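Local coordinates for protein dipeptidase AC. Metallo peptidase. MEROPS family M19 (Rhodobacter sphaeroides, PDB 3LY0) that probably hydrolyses dipeptides as a zinc metallopeptidase of the membrane dipeptidase family, and binds a phosphinate mimic of L-Ala-D-Ala beside two zinc ions, at residues E142-D147 with T170-G175; P82-I87 with W166-V171. All blocks are in the same frame, centred on the assembly; numbering follows the deposited sequence.

Interaction 1: residues E142-D147 with T170-G175; sequences EAIGAD and TVFGHG
The ring of F172 turns its outer edge to the backbone of 142-147: the carbonyl oxygens of I144 and G145 lie near the ring plane, I144 O 3.3 Å from F172 CZ. V171 CG2 covers one face, 3.5 Å above the plane and over the centre. These are two loops at the rim of the TIM-barrel fold, one following strand 132-139 and the other strand 159-163, and no hydrogen bond joins them. The polarised C-H groups of an aromatic edge suit carbonyl oxygens, and phenylalanine presents them without needing a polar partner. CB and CG2 of I144 add an apolar contact, CG2 reaching CZ of F172 at 3.9 Å, and I144 also packs on helix 149-157. Further along, the methyl of A146 meets V171 CG2 at 4.3 Å. F172 is the third residue of a type I beta turn from T170 to G173. The turn is braced by an ST turn, in which OG1 of T170, lying between the backbone N and carbonyl carbon (chi1 72°), accepts from F172 N at 3.0 Å. The backbone angles of G173 would jam a side chain against the preceding carbonyl. With its hydroxyl engaged inside the turn, T170 offers its methyl to E142, whose carboxylate is salt-bridged to R168. Here E142 OE2 lies 3.5 Å from T170 CG2.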
ATOM      1  N   GLU A 142      -7.404  -1.841 -13.414  1.00 10.27           N
ATOM      2  CA  GLU A 142      -7.888  -2.640 -14.534  1.00 11.14           C
ATOM      3  C   GLU A 142      -9.394  -2.867 -14.511  1.00 10.59           C
ATOM      4  O   GLU A 142     -10.008  -3.019 -15.566  1.00 11.36           O
ATOM      5  CB  GLU A 142      -7.205  -3.995 -14.558  1.00 13.14           C
ATOM      6  CG  GLU A 142      -5.746  -3.937 -14.931  1.00 12.43           C
ATOM      7  CD  GLU A 142      -4.815  -3.816 -13.744  1.00 13.38           C
ATOM      8  OE1 GLU A 142      -5.269  -3.574 -12.603  1.00 13.35           O
ATOM      9  OE2 GLU A 142      -3.602  -3.970 -13.974  1.00 12.46           O
ATOM     10  N   ALA A 143      -9.993  -2.910 -13.328  1.00 11.13           N
ATOM     11  CA  ALA A 143     -11.430  -3.113 -13.239  1.00 10.98           C
ATOM     12  C   ALA A 143     -12.220  -1.873 -13.649  1.00 11.38           C
ATOM     13  O   ALA A 143     -13.450  -1.907 -13.674  1.00 12.60           O
ATOM     14  CB  ALA A 143     -11.815  -3.551 -11.839  1.00 11.26           C
ATOM     15  N   ILE A 144     -11.517  -0.782 -13.943  1.00 11.98           N
ATOM     16  CA  ILE A 144     -12.148   0.449 -14.409  1.00 12.48           C
ATOM     17  C   ILE A 144     -11.894   0.609 -15.907  1.00 11.54           C
ATOM     18  O   ILE A 144     -10.745   0.653 -16.348  1.00 12.09           O
ATOM     19  CB  ILE A 144     -11.569   1.697 -13.685  1.00 11.69           C
ATOM     20  CG1 ILE A 144     -11.504   1.490 -12.161  1.00 13.66           C
ATOM     21  CG2 ILE A 144     -12.361   2.952 -14.052  1.00 13.65           C
ATOM     22  CD1 ILE A 144     -12.827   1.131 -11.539  1.00 12.05           C
ATOM     23  N   GLY A 145     -12.952   0.664 -16.703  1.00 12.47           N
ATOM     24  CA  GLY A 145     -12.764   0.899 -18.123  1.00 12.48           C
ATOM     25  C   GLY A 145     -12.310   2.321 -18.392  1.00 12.14           C
ATOM     26  O   GLY A 145     -12.442   3.192 -17.536  1.00 12.82           O
ATOM     27  N   ALA A 146     -11.785   2.565 -19.592  1.00 14.84           N
ATOM     28  CA  ALA A 146     -11.320   3.904 -19.952  1.00 14.79           C
ATOM     29  C   ALA A 146     -12.445   4.945 -19.921  1.00 13.47           C
ATOM     30  O   ALA A 146     -12.204   6.135 -19.738  1.00 15.56           O
ATOM     31  CB  ALA A 146     -10.638   3.881 -21.322  1.00 17.01           C
ATOM     32  N   ASP A 147     -13.679   4.476 -20.074  1.00 14.49           N
ATOM     33  CA  ASP A 147     -14.864   5.324 -19.971  1.00 15.83           C
ATOM     34  C   ASP A 147     -15.102   5.853 -18.549  1.00 12.62           C
ATOM     35  O   ASP A 147     -15.797   6.852 -18.348  1.00 14.99           O
ATOM     36  CB  ASP A 147     -16.075   4.511 -20.426  1.00 15.90           C
ATOM     37  CG  ASP A 147     -16.107   3.138 -19.778  1.00 21.36           C
ATOM     38  OD1 ASP A 147     -15.574   2.162 -20.361  1.00 26.00           O
ATOM     39  OD2 ASP A 147     -16.621   3.051 -18.658  1.00 15.01           O
ATOM     40  N   THR A 170      -1.690  -0.585 -17.920  1.00 12.91           N
ATOM     41  CA  THR A 170      -3.150  -0.487 -17.910  1.00 10.45           C
ATOM     42  C   THR A 170      -3.576   0.516 -18.978  1.00 12.23           C
ATOM     43  O   THR A 170      -2.726   1.167 -19.589  1.00 13.69           O
ATOM     44  CB  THR A 170      -3.687   0.016 -16.560  1.00 14.23           C
ATOM     45  OG1 THR A 170      -3.393   1.411 -16.413  1.00 16.32           O
ATOM     46  CG2 THR A 170      -3.097  -0.780 -15.396  1.00 14.44           C
ATOM     47  N   VAL A 171      -4.882   0.654 -19.199  1.00 14.42           N
ATOM     48  CA  VAL A 171      -5.371   1.668 -20.132  1.00 14.37           C
ATOM     49  C   VAL A 171      -5.080   3.090 -19.651  1.00 11.98           C
ATOM     50  O   VAL A 171      -5.294   4.052 -20.382  1.00 13.36           O
ATOM     51  CB  VAL A 171      -6.888   1.522 -20.405  1.00 13.54           C
ATOM     52  CG1 VAL A 171      -7.183   0.178 -21.048  1.00 15.68           C
ATOM     53  CG2 VAL A 171      -7.705   1.699 -19.129  1.00 13.96           C
ATOM     54  N   PHE A 172      -4.585   3.225 -18.418  1.00 11.35           N
ATOM     55  CA  PHE A 172      -4.426   4.538 -17.791  1.00 10.85           C
ATOM     56  C   PHE A 172      -2.978   5.012 -17.748  1.00 11.45           C
ATOM     57  O   PHE A 172      -2.718   6.185 -17.521  1.00 12.02           O
ATOM     58  CB  PHE A 172      -4.989   4.513 -16.363  1.00 11.15           C
ATOM     59  CG  PHE A 172      -6.436   4.150 -16.304  1.00 11.22           C
ATOM     60  CD1 PHE A 172      -7.390   5.013 -16.811  1.00 13.34           C
ATOM     61  CD2 PHE A 172      -6.840   2.941 -15.769  1.00 11.27           C
ATOM     62  CE1 PHE A 172      -8.732   4.682 -16.786  1.00 14.30           C
ATOM     63  CE2 PHE A 172      -8.183   2.598 -15.745  1.00 13.39           C
ATOM     64  CZ  PHE A 172      -9.129   3.471 -16.247  1.00 13.58           C
ATOM     65  N   GLY A 173      -2.048   4.093 -17.959  1.00 10.48           N
ATOM     66  CA  GLY A 173      -0.643   4.405 -17.799  1.00 10.82           C
ATOM     67  C   GLY A 173       0.170   3.182 -17.475  1.00 12.69           C
ATOM     68  O   GLY A 173      -0.270   2.044 -17.680  1.00 11.57           O
ATOM     69  N   HIS A 174       1.378   3.430 -16.977  1.00 11.64           N
ATOM     70  CA  HIS A 174       2.394   2.398 -16.874  1.00 11.10           C
ATOM     71  C   HIS A 174       3.052   2.327 -15.513  1.00 10.87           C
ATOM     72  O   HIS A 174       3.418   3.348 -14.933  1.00 11.86           O
ATOM     73  CB  HIS A 174       3.445   2.615 -17.962  1.00 11.63           C
ATOM     74  CG  HIS A 174       2.861   2.631 -19.336  1.00 12.68           C
ATOM     75  ND1 HIS A 174       2.646   1.481 -20.059  1.00 18.69           N
ATOM     76  CD2 HIS A 174       2.384   3.649 -20.090  1.00 15.88           C
ATOM     77  CE1 HIS A 174       2.086   1.791 -21.216  1.00 17.69           C
ATOM     78  NE2 HIS A 174       1.916   3.100 -21.260  1.00 17.73           N
ATOM     79  N   GLY A 175       3.179   1.102 -15.015  1.00 10.38           N
ATOM     80  CA  GLY A 175       3.854   0.836 -13.755  1.00  9.15           C
ATOM     81  C   GLY A 175       5.295   0.404 -13.962  1.00 11.62           C
ATOM     82  O   GLY A 175       5.696  -0.024 -15.055  1.00 11.75           O
TER

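Interaction 2: residues P82-I87 with W166-V171. With LY0 ((2R)-3-[(R)-[(1R)-1-aminoethyl](hydroxy)phosphoryl]-2-methylpropanoic acid), chain C.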
ATOM      1  N   PRO A  82      10.205  -9.180 -16.039  1.00 16.54           N
ATOM      2  CA  PRO A  82       9.419  -8.750 -17.196  1.00 17.82           C
ATOM      3  C   PRO A  82       8.062  -8.212 -16.752  1.00 15.05           C
ATOM      4  O   PRO A  82       7.521  -8.695 -15.762  1.00 19.88           O
ATOM      5  CB  PRO A  82       9.213 -10.055 -17.976  1.00 18.12           C
ATOM      6  CG  PRO A  82      10.269 -10.990 -17.474  1.00 28.35           C
ATOM      7  CD  PRO A  82      10.433 -10.632 -16.034  1.00 21.56           C
ATOM      8  N   LEU A  83       7.525  -7.232 -17.467  1.00 14.51           N
ATOM      9  CA  LEU A  83       6.162  -6.765 -17.196  1.00 15.84           C
ATOM     10  C   LEU A  83       5.163  -7.759 -17.772  1.00 17.72           C
ATOM     11  O   LEU A  83       5.332  -8.226 -18.900  1.00 20.52           O
ATOM     12  CB  LEU A  83       5.930  -5.393 -17.826  1.00 15.75           C
ATOM     13  CG  LEU A  83       6.675  -4.219 -17.189  1.00 15.50           C
ATOM     14  CD1 LEU A  83       6.685  -3.004 -18.126  1.00 18.68           C
ATOM     15  CD2 LEU A  83       6.056  -3.872 -15.833  1.00 15.35           C
ATOM     16  N   PRO A  84       4.113  -8.084 -17.008  1.00 15.09           N
ATOM     17  CA  PRO A  84       3.043  -8.931 -17.539  1.00 14.55           C
ATOM     18  C   PRO A  84       2.229  -8.177 -18.577  1.00 13.01           C
ATOM     19  O   PRO A  84       2.299  -6.946 -18.669  1.00 14.34           O
ATOM     20  CB  PRO A  84       2.157  -9.208 -16.314  1.00 15.68           C
ATOM     21  CG  PRO A  84       2.909  -8.712 -15.125  1.00 17.01           C
ATOM     22  CD  PRO A  84       3.854  -7.657 -15.624  1.00 14.68           C
ATOM     23  N   PRO A  85       1.438  -8.914 -19.360  1.00 14.75           N
ATOM     24  CA  PRO A  85       0.514  -8.281 -20.303  1.00 15.23           C
ATOM     25  C   PRO A  85      -0.611  -7.535 -19.585  1.00 14.60           C
ATOM     26  O   PRO A  85      -0.943  -7.847 -18.437  1.00 14.87           O
ATOM     27  CB  PRO A  85      -0.085  -9.465 -21.077  1.00 16.99           C
ATOM     28  CG  PRO A  85       0.701 -10.651 -20.710  1.00 20.38           C
ATOM     29  CD  PRO A  85       1.381 -10.382 -19.401  1.00 15.18           C
ATOM     30  N   MET A  86      -1.188  -6.554 -20.271  1.00 15.15           N
ATOM     31  CA  MET A  86      -2.320  -5.798 -19.754  1.00 14.25           C
ATOM     32  C   MET A  86      -3.518  -6.722 -19.515  1.00 16.49           C
ATOM     33  O   MET A  86      -3.777  -7.634 -20.299  1.00 17.90           O
ATOM     34  CB  MET A  86      -2.685  -4.671 -20.745  1.00 18.54           C
ATOM     35  CG  MET A  86      -3.769  -3.679 -20.268  1.00 17.16           C
ATOM     36  SD  MET A  86      -4.043  -2.290 -21.415  1.00 19.86           S
ATOM     37  CE  MET A  86      -3.204  -2.939 -22.858  1.00 23.59           C
ATOM     38  N   ILE A  87      -4.227  -6.497 -18.411  1.00 14.99           N
ATOM     39  CA  ILE A  87      -5.489  -7.178 -18.144  1.00 14.48           C
ATOM     40  C   ILE A  87      -6.602  -6.164 -18.369  1.00 16.19           C
ATOM     41  O   ILE A  87      -6.542  -5.048 -17.848  1.00 17.62           O
ATOM     42  CB  ILE A  87      -5.545  -7.716 -16.695  1.00 14.34           C
ATOM     43  CG1 ILE A  87      -4.407  -8.707 -16.441  1.00 17.66           C
ATOM     44  CG2 ILE A  87      -6.894  -8.381 -16.409  1.00 16.33           C
ATOM     45  CD1 ILE A  87      -4.296  -9.142 -14.992  1.00 17.31           C
ATOM     46  N   TRP A 166      -0.622  -1.140 -11.164  1.00  9.35           N
ATOM     47  CA  TRP A 166       0.280  -2.012 -10.443  1.00  9.57           C
ATOM     48  C   TRP A 166       1.545  -2.041 -11.321  1.00  9.08           C
ATOM     49  O   TRP A 166       1.714  -1.162 -12.177  1.00 10.73           O
ATOM     50  CB  TRP A 166      -0.362  -3.395 -10.249  1.00 10.44           C
ATOM     51  CG  TRP A 166       0.484  -4.316  -9.457  1.00  9.27           C
ATOM     52  CD1 TRP A 166       0.850  -4.173  -8.140  1.00 10.44           C
ATOM     53  CD2 TRP A 166       1.095  -5.526  -9.915  1.00  9.58           C
ATOM     54  NE1 TRP A 166       1.658  -5.219  -7.763  1.00 12.29           N
ATOM     55  CE2 TRP A 166       1.835  -6.058  -8.833  1.00 11.35           C
ATOM     56  CE3 TRP A 166       1.111  -6.204 -11.139  1.00 12.29           C
ATOM     57  CZ2 TRP A 166       2.564  -7.242  -8.933  1.00 13.96           C
ATOM     58  CZ3 TRP A 166       1.853  -7.385 -11.235  1.00 12.76           C
ATOM     59  CH2 TRP A 166       2.563  -7.887 -10.139  1.00 13.47           C
ATOM     60  N   SER A 167       2.424  -3.020 -11.125  1.00 10.12           N
ATOM     61  CA  SER A 167       3.626  -3.115 -11.958  1.00  9.16           C
ATOM     62  C   SER A 167       3.294  -3.866 -13.256  1.00 12.73           C
ATOM     63  O   SER A 167       3.762  -4.986 -13.490  1.00 11.38           O
ATOM     64  CB  SER A 167       4.759  -3.770 -11.169  1.00 11.01           C
ATOM     65  OG  SER A 167       5.331  -2.840 -10.249  1.00 10.31           O
ATOM     66  N   ARG A 168       2.460  -3.229 -14.083  1.00 11.04           N
ATOM     67  CA  ARG A 168       1.843  -3.871 -15.239  1.00 12.34           C
ATOM     68  C   ARG A 168       1.080  -2.786 -15.992  1.00 11.52           C
ATOM     69  O   ARG A 168       0.492  -1.911 -15.369  1.00 11.62           O
ATOM     70  CB  ARG A 168       0.886  -4.960 -14.739  1.00 11.87           C
ATOM     71  CG  ARG A 168       0.093  -5.695 -15.813  1.00 12.98           C
ATOM     72  CD  ARG A 168      -0.748  -6.796 -15.168  1.00 13.45           C
ATOM     73  NE  ARG A 168      -1.671  -6.236 -14.180  1.00 10.82           N
ATOM     74  CZ  ARG A 168      -2.052  -6.845 -13.065  1.00 12.14           C
ATOM     75  NH1 ARG A 168      -1.608  -8.057 -12.766  1.00 11.72           N
ATOM     76  NH2 ARG A 168      -2.893  -6.225 -12.243  1.00 11.35           N
ATOM     77  N   PRO A 169       1.116  -2.811 -17.337  1.00 11.28           N
ATOM     78  CA  PRO A 169       0.458  -1.730 -18.080  1.00 11.78           C
ATOM     79  C   PRO A 169      -1.063  -1.759 -17.920  1.00 12.18           C
ATOM     80  O   PRO A 169      -1.638  -2.842 -17.806  1.00 14.28           O
ATOM     81  CB  PRO A 169       0.846  -2.029 -19.537  1.00 12.75           C
ATOM     82  CG  PRO A 169       1.138  -3.495 -19.560  1.00 13.66           C
ATOM     83  CD  PRO A 169       1.798  -3.765 -18.230  1.00 12.32           C
ATOM     84  N   THR A 170      -1.690  -0.585 -17.920  1.00 12.91           N
ATOM     85  CA  THR A 170      -3.150  -0.487 -17.910  1.00 10.45           C
ATOM     86  C   THR A 170      -3.576   0.516 -18.978  1.00 12.23           C
ATOM     87  O   THR A 170      -2.726   1.167 -19.589  1.00 13.69           O
ATOM     88  CB  THR A 170      -3.687   0.016 -16.560  1.00 14.23           C
ATOM     89  OG1 THR A 170      -3.393   1.411 -16.413  1.00 16.32           O
ATOM     90  CG2 THR A 170      -3.097  -0.780 -15.396  1.00 14.44           C
ATOM     91  N   VAL A 171      -4.882   0.654 -19.199  1.00 14.42           N
ATOM     92  CA  VAL A 171      -5.371   1.668 -20.132  1.00 14.37           C
ATOM     93  C   VAL A 171      -5.080   3.090 -19.651  1.00 11.98           C
ATOM     94  O   VAL A 171      -5.294   4.052 -20.382  1.00 13.36           O
ATOM     95  CB  VAL A 171      -6.888   1.522 -20.405  1.00 13.54           C
ATOM     96  CG1 VAL A 171      -7.183   0.178 -21.048  1.00 15.68           C
ATOM     97  CG2 VAL A 171      -7.705   1.699 -19.129  1.00 13.96           C
TER
HETATM   98  P   LY0 C 363       2.367  -5.859  -3.872  1.00 12.30           P
HETATM   99  C1  LY0 C 363       1.722  -8.225  -5.210  1.00 16.69           C
HETATM  100  N1  LY0 C 363      -0.101  -6.837  -4.263  1.00 11.58           N
HETATM  101  C2  LY0 C 363       1.267  -7.299  -4.103  1.00 13.43           C
HETATM  102  C4  LY0 C 363       4.014  -6.407  -3.270  1.00 13.75           C
HETATM  103  C5  LY0 C 363       5.192  -5.831  -4.004  1.00 13.92           C
HETATM  104  C6  LY0 C 363       5.088  -4.343  -4.203  1.00 12.37           C
HETATM  105  C7  LY0 C 363       6.533  -6.304  -3.504  1.00 16.28           C
HETATM  106  O31 LY0 C 363       1.663  -4.971  -2.874  1.00 12.01           O
HETATM  107  O32 LY0 C 363       2.481  -5.087  -5.229  1.00 11.45           O
HETATM  108  O61 LY0 C 363       5.923  -3.738  -5.084  1.00 12.92           O
HETATM  109  O62 LY0 C 363       4.237  -3.663  -3.605  1.00 11.69           O
HETATM  110  O   HOH W   1      -3.083  -4.645 -16.516  1.00 14.35           O
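A single water ties P169 to I87: it donates to P169 O at 2.6 Å, accepts from I87 N at 2.9 Å and receives a weak third bond from R168 NE. It bridges two loops of the TIM-barrel fold, the proline-rich 82-87, which precedes helix 89-109, and the loop 166-171, which follows strand 159-163; they share no direct hydrogen bond. Prolines suit such an interface because they offer compact, apolar rings and have no N-H to satisfy. CD of P169 sits 3.2 Å from P84 O, and P84 CD sits on S167 O. The side chain of R168 runs from its own loop across to 82-87. Its CG, anti to the backbone N (chi1 177°), starts an extended chain whose CD comes 3.4 Å from P85 O, before a bend at chi3 turns the guanidinium aside. That flat group is sandwiched, with CD1 of I87 3.6 Å above one face and CE3 of W166 over the opposite one, while its nitrogens bond to S61, V59 and the carboxylate of E142. A methionine in place of R168 would probably leave E142 without its countercharge and the I87 and W166 side chains without the flat group between them. M86 extends along P169 and T170, its SD 4.0 Å from V171 CG1. W166 carries the contact into the ligand pocket beside the zinc site: P84 CG touches its edge at CZ3, and in the ring plane NE1 donates to the phosphinate oxygen O32 of the inhibitor at 2.7 Å, with an N-H...O angle of 161°.

Interactions 1 and 2 have centres 9 Å apart on the same side of the chain's centre, each about 18 Å from that centre. Along the sequence 82-87 comes first, then 142-147, and both meet the long loop between strands 159-163 and 179-180, where the two contacts share T170 and V171. Strands 132-139 and 159-163, which lead into 142-147 and this loop, are parallel neighbours in one sheet. The salt bridge from E142 OE2 to R168 NH2, at 2.9 Å, joins the contacts directly, and E142 CG packs on I87 O. Three loops thus meet at one edge of the barrel, and the W166 end of the shared loop reaches the zinc site and inhibitor pocket.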